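Local structure of succinylglutamate desuccinylase/aspartoacylase (Shewanella frigidimarina, 3LWU) at residues L201-E205 and Y206-A210. The protein binds a zinc ion and is probably a hydrolase acting on ester bonds, related to succinylglutamate desuccinylases and aspartoacylases. Sequence-based numbering, arbitrary orientation. Where two conformers were deposited one is given.
Sequences LYCPE and YDIDA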
# COMPACT_ATOMS: atom_id res chain seq x y z
N LEU A 201 -9.51 6.90 27.82
CA LEU A 201 -10.05 5.60 28.16
C LEU A 201 -11.50 5.43 27.67
O LEU A 201 -12.26 6.36 27.68
CB LEU A 201 -10.05 5.48 29.69
CG LEU A 201 -10.77 4.37 30.45
CD1 LEU A 201 -10.09 3.06 30.14
CD2 LEU A 201 -10.74 4.63 31.93
N TYR A 202 -11.86 4.25 27.22
CA TYR A 202 -13.24 3.94 26.89
C TYR A 202 -13.77 3.10 28.03
O TYR A 202 -13.21 2.04 28.32
CB TYR A 202 -13.30 3.12 25.62
CG TYR A 202 -13.19 3.92 24.36
CD1 TYR A 202 -11.96 4.18 23.79
CD2 TYR A 202 -14.32 4.41 23.71
CE1 TYR A 202 -11.83 4.89 22.62
CE2 TYR A 202 -14.19 5.14 22.52
CZ TYR A 202 -12.94 5.38 22.01
OH TYR A 202 -12.77 6.08 20.84
N CYS A 203 -14.83 3.56 28.68
CA CYS A 203 -15.36 2.92 29.90
C CYS A 203 -16.86 2.79 29.83
O CYS A 203 -17.54 3.79 29.68
CB CYS A 203 -15.00 3.80 31.09
SG CYS A 203 -15.40 3.18 32.72
N PRO A 204 -17.40 1.57 29.93
CA PRO A 204 -18.86 1.54 29.98
C PRO A 204 -19.49 2.28 31.16
O PRO A 204 -18.90 2.42 32.25
CB PRO A 204 -19.17 0.04 30.07
CG PRO A 204 -17.91 -0.61 30.48
CD PRO A 204 -16.81 0.22 29.94
N GLU A 205 -20.70 2.76 30.91
CA GLU A 205 -21.48 3.57 31.83
C GLU A 205 -21.54 2.92 33.21
O GLU A 205 -21.33 3.59 34.24
CB GLU A 205 -22.91 3.74 31.27
CG GLU A 205 -23.56 5.15 31.29
CD GLU A 205 -24.58 5.37 30.11
OE1 GLU A 205 -24.21 5.70 28.93
OE2 GLU A 205 -25.79 5.20 30.40
N TYR A 206 -21.82 1.61 33.23
CA TYR A 206 -21.99 0.91 34.50
C TYR A 206 -20.73 0.85 35.35
O TYR A 206 -20.82 0.53 36.52
CB TYR A 206 -22.56 -0.52 34.31
CG TYR A 206 -21.58 -1.53 33.75
CD1 TYR A 206 -20.68 -2.24 34.58
CD2 TYR A 206 -21.54 -1.81 32.36
CE1 TYR A 206 -19.76 -3.19 34.02
CE2 TYR A 206 -20.67 -2.76 31.81
CZ TYR A 206 -19.77 -3.44 32.62
OH TYR A 206 -18.90 -4.35 32.02
N ASP A 207 -19.58 1.17 34.78
CA ASP A 207 -18.30 0.97 35.46
C ASP A 207 -17.49 2.25 35.53
O ASP A 207 -16.28 2.22 35.65
CB ASP A 207 -17.50 -0.10 34.72
CG ASP A 207 -16.79 -1.06 35.67
OD1 ASP A 207 -16.71 -0.82 36.92
OD2 ASP A 207 -16.31 -2.10 35.15
N ILE A 208 -18.18 3.38 35.52
CA ILE A 208 -17.51 4.67 35.50
C ILE A 208 -16.63 4.84 36.74
O ILE A 208 -15.57 5.46 36.67
CB ILE A 208 -18.55 5.82 35.34
CG1 ILE A 208 -17.85 7.13 34.98
CG2 ILE A 208 -19.44 5.97 36.60
CD1 ILE A 208 -16.88 7.02 33.71
N ASP A 209 -17.05 4.24 37.85
CA ASP A 209 -16.30 4.17 39.11
C ASP A 209 -14.85 3.73 38.91
O ASP A 209 -13.91 4.19 39.58
CB ASP A 209 -16.98 3.15 40.04
CG ASP A 209 -16.23 2.93 41.34
OD1 ASP A 209 -16.41 3.77 42.25
OD2 ASP A 209 -15.49 1.92 41.47
N ALA A 210 -14.67 2.77 38.01
CA ALA A 210 -13.34 2.25 37.77
C ALA A 210 -12.37 3.28 37.14
O ALA A 210 -11.15 3.14 37.27
CB ALA A 210 -13.42 1.02 36.89
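The Y206 ring crosses P204 at a slant, CE2 of Y206 lying 3.6 Å from CB and 3.7 Å from CG of P204. CG of Y206 sits between its own backbone N and carbonyl carbon (chi1 73°), which swings the ring back toward the proline. Next to this pair the backbone closes a type I beta turn over P204-D207 at the end of the strand, with E205 and Y206 at its corners and D207 N donating to P204 O at 2.9 Å. A weak bond follows one residue on, from I208 N to E205 O at 3.4 Å. CB and CG2 of I208 pack alongside that same oxygen. C203 points its SG, anti to the backbone N (chi1 -175°), into the bend, where SG lies 3.2 Å from D207 O and 4.2 Å from CD1 of I208. Outside the turn, Y206 OH is hydrogen-bonded to V256 O and the Y206 ring meets W239 edge-to-face, while D207 OD2 is held by S257 OG. With an alanine in place of Y206, P204 is likely to lose the ring that packs on it, W239 its edge-to-face partner and V256 O its hydroxyl. The turn thus ends strand 196-204 and starts the loop to its parallel neighbour 218-222, with P204 and Y206 against helix 230-247, D207 against strand 257-263 and I208 against strand 218-222.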